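Protein stn1 (PDB 3KF6) maintains telomeres and binds single-stranded telomeric DNA, partnering Ten1 in an Rpa2-Rpa3-like complex through the N-terminal OB-fold piece present here. Local coordinates at residues H27-H32 with F45-I50; I50-Y55 with V116-Q121; A57-Y62 with R93-S98; V67-D72 with V77-F82. All blocks are in the same frame, centred on the assembly; numbering follows the deposited sequence.

Overall arrangement
From the N terminus, contact 1 closes the first loop, bringing 27-32 back against 45-50 at the start of strand 49-62. Contact 2 follows and shares Ile50. It closes the longest loop, from 50-55 to 116-121, across the OB barrel. Within that loop, contact 3 joins 57-62 to 93-98, where helix 88-94 ends. Contact 4 lies within the loop of contact 3 in turn, and is the hairpin of strands 65-71 and 77-83. The centres of contacts 2 and 4 are about 6 Å apart, and those of contacts 1 and 3 about 25 Å. Together they tie the N-terminal loop, the barrel strands and the helix end into one domain.

Contact 1: residues H27-H32 with F45-I50; sequences HKISFH and FPIRWI
Ile29 meets Ile50 and Ile47 through a single methyl group. The contact is purely apolar, and all three residues are buried. Ile29 and Ile50 reach toward each other tip to tip, with CD1 of Ile29 3.6 Å from CD1 of Ile50. Both side chains end in an extended arm (chi2 172° in each), which carries the two CD1 methyls out to the meeting point. Ile47 uses a different branch. Its CG2 lies 4.2 Å from CD1 of Ile29, and the two side chains cross at about a right angle. The CD1 of Ile47 is folded back (chi2 -64°), so its end leads away from Ile29. The backbones stay well apart, with the CA atoms of Ile29 and Ile47 8.0 Å from each other.

Hydrogen bonds tie the loop nearby. Ser30 is hydrogen-bonded to Phe41 through both its OG and its backbone, and Ile47 pairs with Gly40 through the backbone. The loop after helix 23-26 is thus fixed to the small sheet of strands 40-42 and 45-47. Ile50 also packs on Ile109, so the methyl cluster lies between this loop and the barrel strands 49-62 and 102-110.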
loop_
_atom_site.group_PDB
_atom_site.type_symbol
_atom_site.label_atom_id
_atom_site.label_comp_id
_atom_site.label_asym_id
_atom_site.label_seq_id
_atom_site.Cartn_x
_atom_site.Cartn_y
_atom_site.Cartn_z
ATOM N N HIS A 27 12.634 -2.697 -4.877
ATOM C CA HIS A 27 13.367 -3.941 -4.622
ATOM C C HIS A 27 14.113 -4.452 -5.851
ATOM O O HIS A 27 14.859 -5.429 -5.766
ATOM C CB HIS A 27 12.410 -5.029 -4.118
ATOM C CG HIS A 27 12.041 -4.887 -2.674
ATOM N ND1 HIS A 27 12.900 -5.224 -1.648
ATOM C CD2 HIS A 27 10.911 -4.428 -2.082
ATOM C CE1 HIS A 27 12.316 -4.979 -0.489
ATOM N NE2 HIS A 27 11.108 -4.495 -0.723
ATOM N N LYS A 28 13.917 -3.791 -6.988
ATOM C CA LYS A 28 14.583 -4.198 -8.222
ATOM C C LYS A 28 15.758 -3.298 -8.586
ATOM O O LYS A 28 16.457 -3.545 -9.571
ATOM C CB LYS A 28 13.580 -4.232 -9.378
ATOM C CG LYS A 28 12.583 -5.371 -9.275
ATOM C CD LYS A 28 11.585 -5.341 -10.418
ATOM C CE LYS A 28 10.558 -6.452 -10.272
ATOM N NZ LYS A 28 9.506 -6.390 -11.325
ATOM N N ILE A 29 15.972 -2.251 -7.798
ATOM C CA ILE A 29 17.081 -1.339 -8.050
ATOM C C ILE A 29 18.381 -2.108 -7.839
ATOM O O ILE A 29 18.517 -2.857 -6.872
ATOM C CB ILE A 29 17.048 -0.128 -7.093
ATOM C CG1 ILE A 29 15.792 0.711 -7.351
ATOM C CG2 ILE A 29 18.298 0.733 -7.290
ATOM C CD1 ILE A 29 15.572 1.817 -6.335
ATOM N N SER A 30 19.328 -1.927 -8.751
ATOM C CA SER A 30 20.611 -2.614 -8.660
ATOM C C SER A 30 21.672 -1.764 -7.970
ATOM O O SER A 30 21.775 -0.558 -8.207
ATOM C CB SER A 30 21.097 -3.009 -10.058
ATOM O OG SER A 30 21.218 -1.875 -10.900
ATOM N N PHE A 31 22.450 -2.399 -7.105
ATOM C CA PHE A 31 23.515 -1.714 -6.403
ATOM C C PHE A 31 24.835 -2.407 -6.653
ATOM O O PHE A 31 24.900 -3.582 -6.994
ATOM C CB PHE A 31 23.259 -1.675 -4.892
ATOM C CG PHE A 31 22.104 -0.814 -4.494
ATOM C CD1 PHE A 31 20.804 -1.307 -4.516
ATOM C CD2 PHE A 31 22.319 0.500 -4.098
ATOM C CE1 PHE A 31 19.731 -0.496 -4.146
ATOM C CE2 PHE A 31 21.256 1.314 -3.729
ATOM C CZ PHE A 31 19.962 0.816 -3.752
ATOM N N HIS A 32 25.894 -1.641 -6.475
ATOM C CA HIS A 32 27.244 -2.129 -6.629
ATOM C C HIS A 32 27.950 -1.493 -5.453
ATOM O O HIS A 32 28.736 -0.569 -5.610
ATOM C CB HIS A 32 27.805 -1.675 -7.978
ATOM C CG HIS A 32 27.066 -2.260 -9.151
ATOM N ND1 HIS A 32 27.024 -3.615 -9.401
ATOM C CD2 HIS A 32 26.269 -1.685 -10.086
ATOM C CE1 HIS A 32 26.232 -3.852 -10.431
ATOM N NE2 HIS A 32 25.759 -2.698 -10.866
ATOM N N PHE A 45 19.075 4.123 -14.951
ATOM C CA PHE A 45 19.042 5.462 -14.377
ATOM C C PHE A 45 19.530 5.468 -12.932
ATOM O O PHE A 45 19.176 4.590 -12.147
ATOM C CB PHE A 45 17.615 6.009 -14.434
ATOM C CG PHE A 45 17.068 6.140 -15.831
ATOM C CD1 PHE A 45 15.721 5.908 -16.087
ATOM C CD2 PHE A 45 17.896 6.513 -16.888
ATOM C CE1 PHE A 45 15.203 6.044 -17.376
ATOM C CE2 PHE A 45 17.389 6.653 -18.177
ATOM C CZ PHE A 45 16.041 6.418 -18.422
ATOM N N PRO A 46 20.365 6.455 -12.565
ATOM C CA PRO A 46 20.878 6.542 -11.195
ATOM C C PRO A 46 19.779 6.991 -10.234
ATOM O O PRO A 46 19.126 8.007 -10.461
ATOM C CB PRO A 46 22.009 7.559 -11.316
ATOM C CG PRO A 46 21.524 8.463 -12.407
ATOM C CD PRO A 46 20.979 7.486 -13.422
ATOM N N ILE A 47 19.577 6.232 -9.164
ATOM C CA ILE A 47 18.534 6.553 -8.193
ATOM C C ILE A 47 19.051 6.613 -6.760
ATOM O O ILE A 47 19.809 5.745 -6.324
ATOM C CB ILE A 47 17.391 5.506 -8.242
ATOM C CG1 ILE A 47 16.763 5.473 -9.638
ATOM C CG2 ILE A 47 16.331 5.838 -7.199
ATOM C CD1 ILE A 47 16.075 6.761 -10.037
ATOM N N ARG A 48 18.619 7.635 -6.028
ATOM C CA ARG A 48 19.011 7.810 -4.636
ATOM C C ARG A 48 17.804 8.214 -3.792
ATOM O O ARG A 48 17.489 7.565 -2.793
ATOM C CB ARG A 48 20.110 8.876 -4.523
ATOM C CG ARG A 48 20.582 9.156 -3.093
ATOM C CD ARG A 48 21.810 10.066 -3.093
ATOM N NE ARG A 48 22.165 10.558 -1.761
ATOM C CZ ARG A 48 22.589 9.796 -0.755
ATOM N NH1 ARG A 48 22.720 8.486 -0.915
ATOM N NH2 ARG A 48 22.887 10.348 0.414
ATOM N N TRP A 49 17.125 9.282 -4.202
ATOM C CA TRP A 49 15.958 9.771 -3.471
ATOM C C TRP A 49 14.669 9.236 -4.087
ATOM O O TRP A 49 14.432 9.384 -5.288
ATOM C CB TRP A 49 15.957 11.296 -3.450
ATOM C CG TRP A 49 17.156 11.846 -2.730
ATOM C CD1 TRP A 49 18.289 12.365 -3.294
ATOM C CD2 TRP A 49 17.368 11.867 -1.314
ATOM N NE1 TRP A 49 19.197 12.708 -2.311
ATOM C CE2 TRP A 49 18.653 12.411 -1.088
ATOM C CE3 TRP A 49 16.594 11.474 -0.212
ATOM C CZ2 TRP A 49 19.181 12.573 0.197
ATOM C CZ3 TRP A 49 17.123 11.634 1.067
ATOM C CH2 TRP A 49 18.405 12.180 1.258
ATOM N N ILE A 50 13.839 8.631 -3.240
ATOM C CA ILE A 50 12.590 8.006 -3.673
ATOM C C ILE A 50 11.395 8.359 -2.792
ATOM O O ILE A 50 11.549 8.705 -1.619
ATOM C CB ILE A 50 12.751 6.466 -3.657
ATOM C CG1 ILE A 50 13.905 6.060 -4.574
ATOM C CG2 ILE A 50 11.461 5.785 -4.086
ATOM C CD1 ILE A 50 14.263 4.601 -4.481
#

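Contact 2: residues I50-Y55 with V116-Q121; sequences IQIVGY and VELIAQ
Ile52 and Leu118 meet in the hydrophobic core of the OB-fold barrel. They come from strands 49-62 and 117-120, which are not paired with each other but both flank strand 102-110, and whose side chains meet on the inner side of the curled sheet. The CA atoms of Ile50 and Leu118, the nearest pair, are 8.3 Å apart. That is too far for strand pairing, and side chains fill the distance.

The main touch is between CG1 of Ile52 and CD2 of Leu118, at 3.7 Å. The two side chains slide past each other in opposite directions, so the contact is alongside and not end on. Ile52 holds CG1 in the crowded position between its backbone N and carbonyl carbon (chi1 60°), and this branch is the one presented to Leu118. Leu118 stretches the other way, with CG anti to its own N (chi1 -179°), which carries its forked end into the barrel. Its two methyls then divide the work. CD2 takes Ile52, while CD1 comes within 4.4 Å of the carbonyl O of Ile50. This second approach is loose and is no more than van der Waals packing. All three residues are buried.

The two strands are linked through strand 102-110, which pairs with both of them. Ile50 and Ile52 bond by their backbones to Gly107 and Val105, and Leu118 also packs on Val105. From strand 77-83, Leu78 adds its side chain to Leu118. Val53 points to the other side of its strand and packs on helix 130-153.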
loop_
_atom_site.group_PDB
_atom_site.type_symbol
_atom_site.label_atom_id
_atom_site.label_comp_id
_atom_site.label_asym_id
_atom_site.label_seq_id
_atom_site.Cartn_x
_atom_site.Cartn_y
_atom_site.Cartn_z
ATOM N N ILE A 50 13.839 8.631 -3.240
ATOM C CA ILE A 50 12.590 8.006 -3.673
ATOM C C ILE A 50 11.395 8.359 -2.792
ATOM O O ILE A 50 11.549 8.705 -1.619
ATOM C CB ILE A 50 12.751 6.466 -3.657
ATOM C CG1 ILE A 50 13.905 6.060 -4.574
ATOM C CG2 ILE A 50 11.461 5.785 -4.086
ATOM C CD1 ILE A 50 14.263 4.601 -4.481
ATOM N N GLN A 51 10.199 8.260 -3.370
ATOM C CA GLN A 51 8.967 8.521 -2.636
ATOM C C GLN A 51 8.063 7.301 -2.815
ATOM O O GLN A 51 7.910 6.795 -3.931
ATOM C CB GLN A 51 8.252 9.754 -3.192
ATOM C CG GLN A 51 7.017 10.164 -2.392
ATOM C CD GLN A 51 6.091 11.076 -3.180
ATOM O OE1 GLN A 51 5.469 10.652 -4.154
ATOM N NE2 GLN A 51 6.001 12.336 -2.766
ATOM N N ILE A 52 7.480 6.825 -1.721
ATOM C CA ILE A 52 6.569 5.690 -1.787
ATOM C C ILE A 52 5.284 6.039 -1.046
ATOM O O ILE A 52 5.268 6.933 -0.192
ATOM C CB ILE A 52 7.199 4.388 -1.193
ATOM C CG1 ILE A 52 7.572 4.570 0.283
ATOM C CG2 ILE A 52 8.440 4.007 -1.987
ATOM C CD1 ILE A 52 6.471 4.207 1.237
ATOM N N VAL A 53 4.200 5.354 -1.402
ATOM C CA VAL A 53 2.907 5.594 -0.775
ATOM C C VAL A 53 2.202 4.267 -0.539
ATOM O O VAL A 53 2.054 3.466 -1.465
ATOM C CB VAL A 53 1.988 6.462 -1.675
ATOM C CG1 VAL A 53 0.611 6.575 -1.037
ATOM C CG2 VAL A 53 2.588 7.847 -1.875
ATOM N N GLY A 54 1.755 4.038 0.690
ATOM C CA GLY A 54 1.076 2.789 0.991
ATOM C C GLY A 54 0.555 2.774 2.411
ATOM O O GLY A 54 0.727 3.751 3.138
ATOM N N TYR A 55 -0.090 1.684 2.815
ATOM C CA TYR A 55 -0.616 1.616 4.177
ATOM C C TYR A 55 0.383 0.911 5.089
ATOM O O TYR A 55 1.210 0.123 4.629
ATOM C CB TYR A 55 -1.979 0.896 4.217
ATOM C CG TYR A 55 -1.934 -0.597 3.958
ATOM C CD1 TYR A 55 -2.050 -1.107 2.661
ATOM C CD2 TYR A 55 -1.738 -1.497 5.006
ATOM C CE1 TYR A 55 -1.963 -2.486 2.415
ATOM C CE2 TYR A 55 -1.649 -2.876 4.771
ATOM C CZ TYR A 55 -1.758 -3.357 3.474
ATOM O OH TYR A 55 -1.613 -4.708 3.240
ATOM N N VAL A 116 16.841 -4.199 0.636
ATOM C CA VAL A 116 16.894 -2.745 0.610
ATOM C C VAL A 116 15.846 -2.192 1.568
ATOM O O VAL A 116 14.829 -2.832 1.823
ATOM C CB VAL A 116 16.608 -2.202 -0.812
ATOM C CG1 VAL A 116 15.208 -2.593 -1.242
ATOM C CG2 VAL A 116 16.774 -0.689 -0.843
ATOM N N GLU A 117 16.115 -1.012 2.109
ATOM C CA GLU A 117 15.196 -0.349 3.023
ATOM C C GLU A 117 15.205 1.130 2.684
ATOM O O GLU A 117 16.061 1.595 1.936
ATOM C CB GLU A 117 15.619 -0.564 4.480
ATOM C CG GLU A 117 17.095 -0.329 4.745
ATOM C CD GLU A 117 17.449 -0.427 6.219
ATOM O OE1 GLU A 117 16.969 -1.367 6.890
ATOM O OE2 GLU A 117 18.213 0.434 6.704
ATOM N N LEU A 118 14.241 1.868 3.214
ATOM C CA LEU A 118 14.162 3.289 2.933
ATOM C C LEU A 118 14.389 4.088 4.207
ATOM O O LEU A 118 13.687 3.889 5.197
ATOM C CB LEU A 118 12.780 3.617 2.348
ATOM C CG LEU A 118 12.489 5.067 1.957
ATOM C CD1 LEU A 118 13.345 5.462 0.771
ATOM C CD2 LEU A 118 11.005 5.199 1.607
ATOM N N ILE A 119 15.383 4.973 4.191
ATOM C CA ILE A 119 15.650 5.809 5.354
ATOM C C ILE A 119 14.826 7.066 5.126
ATOM O O ILE A 119 15.104 7.847 4.216
ATOM C CB ILE A 119 17.142 6.190 5.463
ATOM C CG1 ILE A 119 18.018 4.931 5.429
ATOM C CG2 ILE A 119 17.369 7.003 6.740
ATOM C CD1 ILE A 119 17.736 3.925 6.528
ATOM N N ALA A 120 13.804 7.252 5.951
ATOM C CA ALA A 120 12.904 8.388 5.811
ATOM C C ALA A 120 13.518 9.748 6.112
ATOM O O ALA A 120 14.249 9.906 7.089
ATOM C CB ALA A 120 11.675 8.183 6.694
ATOM N N GLN A 121 13.209 10.721 5.260
ATOM C CA GLN A 121 13.677 12.089 5.449
ATOM C C GLN A 121 12.464 12.907 5.874
ATOM O O GLN A 121 12.575 13.868 6.636
ATOM C CB GLN A 121 14.270 12.659 4.162
ATOM C CG GLN A 121 14.649 14.128 4.299
ATOM C CD GLN A 121 15.443 14.652 3.123
ATOM O OE1 GLN A 121 16.623 14.338 2.968
ATOM N NE2 GLN A 121 14.796 15.449 2.280
#

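Contact 3: residues A57-Y62 with R93-S98; sequences AAIDIY and RAISMS
Ile59 is the residue that reaches from the end of strand 49-62 to the end of helix 88-94 and the turn after it. Its apolar contact is with Ile95, where the CG2 methyls of Ile59 and Ile95 are 4.2 Å apart. Ile61 brings its end nearer to the same region, but only loosely.

The closest approach is to backbone. CD1 of Ile59 lies 3.3 Å from the carbonyl O of Met97, and 4.4 Å from CA of Ser98. The arm of Ile59 is extended (chi2 172°), which carries CD1 past Ile95 to the chain at 97-98. CG2 therefore meets Ile95 inside the turn, and CD1 meets Met97 at its end and Ser98 just after it.

A backbone hydrogen bond closes the turn itself. Ala94 to Met97 form a type I beta turn, with Met97 N donating to Ala94 O at 3.2 Å. Ser96 OG also donates to Arg93 O, but 2.5 Å is unusually short and the exact geometry is doubtful. The backbone bond from Ser96 N to the same oxygen is weak. Arg93 has a second tie, to the carbonyl and ring of Phe123.

On the strand side, Ala57 and Ala58 both face Thr69 in a classic beta bulge. The arrangement belongs to the OB fold, in which a helix between the third and fourth strands packs against the end of the barrel.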
loop_
_atom_site.group_PDB
_atom_site.type_symbol
_atom_site.label_atom_id
_atom_site.label_comp_id
_atom_site.label_asym_id
_atom_site.label_seq_id
_atom_site.Cartn_x
_atom_site.Cartn_y
_atom_site.Cartn_z
ATOM N N ALA A 57 1.646 -1.748 7.457
ATOM C CA ALA A 57 1.350 -3.138 7.756
ATOM C C ALA A 57 1.875 -3.515 9.130
ATOM O O ALA A 57 1.345 -4.418 9.779
ATOM C CB ALA A 57 1.969 -4.044 6.699
ATOM N N ALA A 58 2.918 -2.825 9.575
ATOM C CA ALA A 58 3.493 -3.138 10.870
ATOM C C ALA A 58 4.397 -2.038 11.390
ATOM O O ALA A 58 4.886 -1.199 10.635
ATOM C CB ALA A 58 4.268 -4.441 10.778
ATOM N N ILE A 59 4.606 -2.052 12.700
ATOM C CA ILE A 59 5.471 -1.084 13.350
ATOM C C ILE A 59 6.384 -1.867 14.285
ATOM O O ILE A 59 5.918 -2.649 15.115
ATOM C CB ILE A 59 4.660 -0.062 14.170
ATOM C CG1 ILE A 59 3.669 0.660 13.254
ATOM C CG2 ILE A 59 5.600 0.939 14.833
ATOM C CD1 ILE A 59 2.689 1.555 13.986
ATOM N N ASP A 60 7.686 -1.675 14.124
ATOM C CA ASP A 60 8.666 -2.349 14.961
ATOM C C ASP A 60 9.573 -1.314 15.595
ATOM O O ASP A 60 10.005 -0.368 14.942
ATOM C CB ASP A 60 9.497 -3.324 14.130
ATOM C CG ASP A 60 8.701 -4.533 13.685
ATOM O OD1 ASP A 60 8.398 -5.395 14.537
ATOM O OD2 ASP A 60 8.369 -4.618 12.485
ATOM N N ILE A 61 9.857 -1.491 16.878
ATOM C CA ILE A 61 10.716 -0.556 17.581
ATOM C C ILE A 61 12.089 -1.177 17.778
ATOM O O ILE A 61 12.207 -2.328 18.195
ATOM C CB ILE A 61 10.126 -0.173 18.963
ATOM C CG1 ILE A 61 8.814 0.599 18.784
ATOM C CG2 ILE A 61 11.117 0.688 19.729
ATOM C CD1 ILE A 61 7.664 -0.224 18.240
ATOM N N TYR A 62 13.124 -0.415 17.447
ATOM C CA TYR A 62 14.494 -0.873 17.600
ATOM C C TYR A 62 15.239 0.136 18.451
ATOM O O TYR A 62 14.681 1.155 18.864
ATOM C CB TYR A 62 15.195 -0.993 16.245
ATOM C CG TYR A 62 14.735 -2.148 15.388
ATOM C CD1 TYR A 62 13.464 -2.160 14.817
ATOM C CD2 TYR A 62 15.581 -3.229 15.137
ATOM C CE1 TYR A 62 13.045 -3.221 14.014
ATOM C CE2 TYR A 62 15.173 -4.293 14.337
ATOM C CZ TYR A 62 13.906 -4.283 13.777
ATOM O OH TYR A 62 13.507 -5.328 12.975
ATOM N N ARG A 93 6.025 11.229 15.416
ATOM C CA ARG A 93 4.826 11.168 14.592
ATOM C C ARG A 93 4.708 9.787 13.952
ATOM O O ARG A 93 3.607 9.272 13.760
ATOM C CB ARG A 93 4.887 12.225 13.491
ATOM C CG ARG A 93 4.842 13.660 13.980
ATOM C CD ARG A 93 5.239 14.589 12.853
ATOM N NE ARG A 93 4.497 14.289 11.632
ATOM C CZ ARG A 93 5.042 14.249 10.422
ATOM N NH1 ARG A 93 6.339 14.489 10.266
ATOM N NH2 ARG A 93 4.293 13.963 9.368
ATOM N N ALA A 94 5.852 9.197 13.621
ATOM C CA ALA A 94 5.883 7.881 12.994
ATOM C C ALA A 94 5.273 6.788 13.862
ATOM O O ALA A 94 4.459 6.002 13.385
ATOM C CB ALA A 94 7.314 7.510 12.622
ATOM N N ILE A 95 5.666 6.719 15.133
ATOM C CA ILE A 95 5.105 5.690 16.000
ATOM C C ILE A 95 3.744 6.080 16.561
ATOM O O ILE A 95 3.160 5.338 17.344
ATOM C CB ILE A 95 6.052 5.316 17.166
ATOM C CG1 ILE A 95 6.589 6.577 17.845
ATOM C CG2 ILE A 95 7.173 4.427 16.648
ATOM C CD1 ILE A 95 7.435 6.285 19.074
ATOM N N SER A 96 3.241 7.243 16.159
ATOM C CA SER A 96 1.921 7.681 16.599
ATOM C C SER A 96 0.925 7.113 15.587
ATOM O O SER A 96 -0.289 7.161 15.789
ATOM C CB SER A 96 1.827 9.212 16.630
ATOM O OG SER A 96 1.682 9.762 15.331
ATOM N N MET A 97 1.461 6.566 14.498
ATOM C CA MET A 97 0.646 5.968 13.445
ATOM C C MET A 97 0.104 4.608 13.884
ATOM O O MET A 97 0.605 4.001 14.829
ATOM C CB MET A 97 1.482 5.789 12.171
ATOM C CG MET A 97 1.940 7.085 11.509
ATOM S SD MET A 97 0.608 8.015 10.715
ATOM C CE MET A 97 0.237 9.234 11.977
ATOM N N SER A 98 -0.918 4.130 13.184
ATOM C CA SER A 98 -1.516 2.835 13.492
ATOM C C SER A 98 -1.553 2.012 12.215
ATOM O O SER A 98 -1.610 2.568 11.118
ATOM C CB SER A 98 -2.952 3.008 13.995
ATOM O OG SER A 98 -3.008 3.831 15.144
#

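Contact 4: residues V67-D72 with V77-F82; sequences VLTVDD and VLRVVF
Leu68 and Val80 form the tight part of this antiparallel hairpin. Leu68 N donates to Val80 O at 2.9 Å, and Val80 N returns a bond to Leu68 O at 2.8 Å. Val70 and Leu78 repeat the exchange, with Val70 N to Leu78 O the straightest of the four bonds (169°). The face bearing these residues is buried. On it, CG2 of Val70 packs 3.8 Å from CG2 of Val80, and CD1 of Leu68 meets CE1 of Phe82 obliquely at 3.7 Å.

The face bearing Thr69, Val77 and Arg79 is partly exposed to solvent at those three residues, while Val67 on it is buried. CG2 of Thr69 touches CG2 of Val77 at 3.7 Å. The Arg79 side chain runs extended from CG to NE and crosses Val67 obliquely. NH1 of Arg79 comes 3.2 Å from CG1 of Val67, with the methyl at the edge of the guanidinium, near its plane. With an alanine in place of Arg79 the long arm is gone, and a gap is likely to open beside CG1 of Val67, with Tyr62 still on that valine.

Asp71, at the end of strand 65-71, lies at the Ten1 interface. OD1 bonds Cys73 N and Ser6 of the Ten1 chain, while OD2 bonds Ala7 N of Ten1 and, weakly, Tyr55 OH. So many donors would probably keep this buried carboxylate ionised, and they make a hairpin end part of the heterodimer joint.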
loop_
_atom_site.group_PDB
_atom_site.type_symbol
_atom_site.label_atom_id
_atom_site.label_comp_id
_atom_site.label_asym_id
_atom_site.label_seq_id
_atom_site.Cartn_x
_atom_site.Cartn_y
_atom_site.Cartn_z
ATOM N N VAL A 67 10.720 1.439 12.815
ATOM C CA VAL A 67 10.575 0.936 11.452
ATOM C C VAL A 67 9.124 0.652 11.094
ATOM O O VAL A 67 8.442 -0.113 11.777
ATOM C CB VAL A 67 11.390 -0.366 11.251
ATOM C CG1 VAL A 67 11.271 -0.844 9.807
ATOM C CG2 VAL A 67 12.850 -0.128 11.608
ATOM N N LEU A 68 8.658 1.281 10.021
ATOM C CA LEU A 68 7.297 1.076 9.551
ATOM C C LEU A 68 7.346 0.210 8.296
ATOM O O LEU A 68 8.058 0.532 7.345
ATOM C CB LEU A 68 6.636 2.414 9.196
ATOM C CG LEU A 68 6.290 3.403 10.308
ATOM C CD1 LEU A 68 5.586 4.609 9.709
ATOM C CD2 LEU A 68 5.405 2.732 11.333
ATOM N N THR A 69 6.608 -0.895 8.296
ATOM C CA THR A 69 6.566 -1.741 7.113
ATOM C C THR A 69 5.369 -1.225 6.320
ATOM O O THR A 69 4.252 -1.168 6.843
ATOM C CB THR A 69 6.360 -3.225 7.468
ATOM O OG1 THR A 69 7.484 -3.691 8.229
ATOM C CG2 THR A 69 6.251 -4.062 6.199
ATOM N N VAL A 70 5.608 -0.847 5.067
ATOM C CA VAL A 70 4.558 -0.284 4.218
ATOM C C VAL A 70 4.241 -1.178 3.029
ATOM O O VAL A 70 5.141 -1.751 2.417
ATOM C CB VAL A 70 4.984 1.114 3.714
ATOM C CG1 VAL A 70 3.893 1.726 2.834
ATOM C CG2 VAL A 70 5.273 2.023 4.915
ATOM N N ASP A 71 2.952 -1.284 2.707
ATOM C CA ASP A 71 2.491 -2.105 1.594
ATOM C C ASP A 71 1.731 -1.240 0.595
ATOM O O ASP A 71 0.774 -0.571 0.969
ATOM C CB ASP A 71 1.561 -3.207 2.120
ATOM C CG ASP A 71 1.093 -4.156 1.030
ATOM O OD1 ASP A 71 1.684 -4.138 -0.066
ATOM O OD2 ASP A 71 0.144 -4.936 1.277
ATOM N N ASP A 72 2.162 -1.239 -0.663
ATOM C CA ASP A 72 1.450 -0.478 -1.689
ATOM C C ASP A 72 0.764 -1.428 -2.682
ATOM O O ASP A 72 0.342 -1.015 -3.763
ATOM C CB ASP A 72 2.402 0.478 -2.420
ATOM C CG ASP A 72 3.465 -0.243 -3.209
ATOM O OD1 ASP A 72 3.522 -1.487 -3.127
ATOM O OD2 ASP A 72 4.252 0.439 -3.911
ATOM N N VAL A 77 6.631 -5.548 0.215
ATOM C CA VAL A 77 6.472 -4.499 1.222
ATOM C C VAL A 77 7.853 -3.883 1.430
ATOM O O VAL A 77 8.867 -4.463 1.038
ATOM C CB VAL A 77 5.936 -5.022 2.578
ATOM C CG1 VAL A 77 4.560 -5.649 2.388
ATOM C CG2 VAL A 77 6.919 -6.019 3.191
ATOM N N LEU A 78 7.892 -2.708 2.045
ATOM C CA LEU A 78 9.156 -2.025 2.267
ATOM C C LEU A 78 9.321 -1.557 3.707
ATOM O O LEU A 78 8.404 -0.985 4.291
ATOM C CB LEU A 78 9.248 -0.816 1.330
ATOM C CG LEU A 78 10.545 0.002 1.350
ATOM C CD1 LEU A 78 11.689 -0.838 0.809
ATOM C CD2 LEU A 78 10.369 1.263 0.507
ATOM N N ARG A 79 10.498 -1.806 4.274
ATOM C CA ARG A 79 10.786 -1.361 5.627
ATOM C C ARG A 79 11.240 0.090 5.521
ATOM O O ARG A 79 12.176 0.399 4.782
ATOM C CB ARG A 79 11.897 -2.214 6.249
ATOM C CG ARG A 79 11.414 -3.493 6.915
ATOM C CD ARG A 79 12.609 -4.307 7.413
ATOM N NE ARG A 79 12.239 -5.344 8.376
ATOM C CZ ARG A 79 11.974 -5.121 9.661
ATOM N NH1 ARG A 79 12.032 -3.892 10.157
ATOM N NH2 ARG A 79 11.658 -6.134 10.456
ATOM N N VAL A 80 10.557 0.973 6.242
ATOM C CA VAL A 80 10.873 2.400 6.246
ATOM C C VAL A 80 11.465 2.734 7.610
ATOM O O VAL A 80 10.799 2.609 8.637
ATOM C CB VAL A 80 9.600 3.242 6.001
ATOM C CG1 VAL A 80 9.926 4.736 6.059
ATOM C CG2 VAL A 80 9.011 2.880 4.649
ATOM N N VAL A 81 12.723 3.166 7.602
ATOM C CA VAL A 81 13.454 3.469 8.823
ATOM C C VAL A 81 13.482 4.931 9.248
ATOM O O VAL A 81 13.819 5.816 8.460
ATOM C CB VAL A 81 14.912 2.992 8.688
ATOM C CG1 VAL A 81 15.668 3.243 9.977
ATOM C CG2 VAL A 81 14.938 1.526 8.312
ATOM N N PHE A 82 13.133 5.163 10.508
ATOM C CA PHE A 82 13.153 6.498 11.098
ATOM C C PHE A 82 14.242 6.538 12.168
ATOM O O PHE A 82 14.057 6.003 13.261
ATOM C CB PHE A 82 11.806 6.830 11.742
ATOM C CG PHE A 82 10.696 7.000 10.755
ATOM C CD1 PHE A 82 10.013 5.897 10.261
ATOM C CD2 PHE A 82 10.363 8.269 10.282
ATOM C CE1 PHE A 82 9.013 6.052 9.302
ATOM C CE2 PHE A 82 9.368 8.434 9.327
ATOM C CZ PHE A 82 8.692 7.321 8.836
#